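Local coordinates for oxidoreductase (Listeria innocua, PDB 3E18), which binds NAD and is probably a dehydrogenase of the GFO/IDH/MocA family, although its substrate is not known, at residues E129-L132 / I133-M137. Residues are numbered along the deposited sequence; the frame is centred on the assembly and turned at random.
Sequences EDFL and IIKEM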
loop_
_atom_site.group_PDB
_atom_site.type_symbol
_atom_site.label_atom_id
_atom_site.label_comp_id
_atom_site.label_asym_id
_atom_site.label_seq_id
_atom_site.Cartn_x
_atom_site.Cartn_y
_atom_site.Cartn_z
ATOM N N GLU A 129 -16.490 -10.053 -13.121
ATOM C CA GLU A 129 -17.490 -8.992 -12.927
ATOM C C GLU A 129 -16.968 -7.789 -12.117
ATOM O O GLU A 129 -17.165 -6.630 -12.500
ATOM C CB GLU A 129 -18.738 -9.585 -12.252
ATOM C CG GLU A 129 -20.004 -8.799 -12.534
ATOM C CD GLU A 129 -21.281 -9.487 -12.047
ATOM O OE1 GLU A 129 -21.275 -10.720 -11.798
ATOM O OE2 GLU A 129 -22.299 -8.771 -11.910
ATOM N N ASP A 130 -16.262 -8.076 -11.024
ATOM C CA ASP A 130 -15.606 -7.028 -10.231
ATOM C C ASP A 130 -14.653 -6.173 -11.074
ATOM O O ASP A 130 -14.644 -4.950 -10.953
ATOM C CB ASP A 130 -14.852 -7.632 -9.057
ATOM C CG ASP A 130 -13.787 -8.616 -9.488
ATOM O OD1 ASP A 130 -14.122 -9.634 -10.135
ATOM O OD2 ASP A 130 -12.618 -8.384 -9.156
ATOM N N PHE A 131 -13.869 -6.821 -11.930
ATOM C CA PHE A 131 -12.937 -6.103 -12.798
ATOM C C PHE A 131 -13.680 -5.262 -13.836
ATOM O O PHE A 131 -13.265 -4.148 -14.159
ATOM C CB PHE A 131 -11.952 -7.085 -13.477
ATOM C CG PHE A 131 -11.197 -6.467 -14.621
ATOM C CD1 PHE A 131 -10.281 -5.442 -14.382
ATOM C CD2 PHE A 131 -11.422 -6.881 -15.925
ATOM C CE1 PHE A 131 -9.591 -4.815 -15.441
ATOM C CE2 PHE A 131 -10.725 -6.259 -17.007
ATOM C CZ PHE A 131 -9.814 -5.234 -16.748
ATOM N N LEU A 132 -14.777 -5.801 -14.371
ATOM C CA LEU A 132 -15.558 -5.082 -15.374
ATOM C C LEU A 132 -16.296 -3.858 -14.802
ATOM O O LEU A 132 -16.495 -2.863 -15.517
ATOM C CB LEU A 132 -16.499 -6.029 -16.131
ATOM C CG LEU A 132 -15.790 -7.056 -17.041
ATOM C CD1 LEU A 132 -16.792 -8.001 -17.695
ATOM C CD2 LEU A 132 -14.909 -6.391 -18.105
ATOM N N ILE A 133 -16.647 -3.918 -13.516
ATOM C CA ILE A 133 -17.098 -2.715 -12.766
ATOM C C ILE A 133 -16.017 -1.624 -12.762
ATOM O O ILE A 133 -16.308 -0.472 -13.075
ATOM C CB ILE A 133 -17.554 -3.063 -11.335
ATOM C CG1 ILE A 133 -18.830 -3.907 -11.382
ATOM C CG2 ILE A 133 -17.812 -1.803 -10.497
ATOM C CD1 ILE A 133 -19.192 -4.547 -10.063
ATOM N N ILE A 134 -14.769 -1.994 -12.454
ATOM C CA ILE A 134 -13.650 -1.038 -12.489
ATOM C C ILE A 134 -13.416 -0.484 -13.904
ATOM O O ILE A 134 -13.130 0.716 -14.093
ATOM C CB ILE A 134 -12.329 -1.682 -11.925
ATOM C CG1 ILE A 134 -12.561 -2.250 -10.509
ATOM C CG2 ILE A 134 -11.194 -0.683 -11.887
ATOM C CD1 ILE A 134 -12.934 -1.196 -9.455
ATOM N N LYS A 135 -13.535 -1.365 -14.895
ATOM C CA LYS A 135 -13.407 -0.983 -16.298
ATOM C C LYS A 135 -14.507 -0.001 -16.679
ATOM O O LYS A 135 -14.253 0.984 -17.355
ATOM C CB LYS A 135 -13.458 -2.227 -17.193
ATOM C CG LYS A 135 -13.174 -1.957 -18.658
ATOM C CD LYS A 135 -12.912 -3.273 -19.375
ATOM C CE LYS A 135 -12.186 -3.051 -20.691
ATOM N NZ LYS A 135 -13.135 -2.594 -21.738
ATOM N N GLU A 136 -15.728 -0.264 -16.227
ATOM C CA GLU A 136 -16.824 0.710 -16.427
ATOM C C GLU A 136 -16.499 2.077 -15.802
ATOM O O GLU A 136 -16.594 3.117 -16.481
ATOM C CB GLU A 136 -18.154 0.156 -15.891
ATOM C CG GLU A 136 -19.368 1.111 -16.034
ATOM C CD GLU A 136 -19.898 1.263 -17.466
ATOM O OE1 GLU A 136 -19.396 0.580 -18.386
ATOM O OE2 GLU A 136 -20.841 2.065 -17.664
ATOM N N MET A 137 -16.068 2.065 -14.536
ATOM C CA MET A 137 -15.690 3.301 -13.835
ATOM C C MET A 137 -14.568 4.036 -14.559
ATOM O O MET A 137 -14.624 5.250 -14.715
ATOM C CB MET A 137 -15.296 3.027 -12.376
ATOM C CG MET A 137 -16.414 2.452 -11.532
ATOM S SD MET A 137 -15.884 1.908 -9.905
ATOM C CE MET A 137 -15.320 3.447 -9.197
#
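L132 and K135 run alongside each other on the first turns of helix 129-140. The touch is made by L132 CD2 against K135 CD at 3.9 Å. K135 sends CG anti to its own backbone N (chi1 -173°), which leads the aliphatic chain along the leucine. The same CD passes obliquely by the ring of F131, 4.4 Å from CE2. K135 CD thus rests against L132 and passes F131 more distantly, while the chain bends at its last torsion and NZ forms a salt bridge with E139, one turn on.

The tight part is the backbone, with the i to i+4 hydrogen bonds of an alpha helix. E136 N donates one to L132 O at 2.8 Å; those from K135 N to F131 O and from I133 N to E129 O are similarly short. The bond from I134 N to D130 O is weak, at 3.3 Å. I133 and I134 each keep CG1 beside the backbone N, and each CG1 packs on the carbonyl oxygen four residues back: I133 CG1 lies 3.4 Å from E129 O.

The side of E129 and E136 is looser. E129 is exposed, and its CG stays 5.0 Å from I133 CD1. E136 meets L132 O through CB, and its carboxylate end turns off from residues 129-132.

D130 is buried, and OD2 is held by a salt bridge to R238 and a hydrogen bond from W239. The helix belongs, at least in large part, to the GFO/IDH/MocA C-terminal domain family region. It packs against helix 173-188 through F131 and K135. Through I134 and M137 it packs on strands 146-154 and 239-243, neighbours in the large mixed sheet.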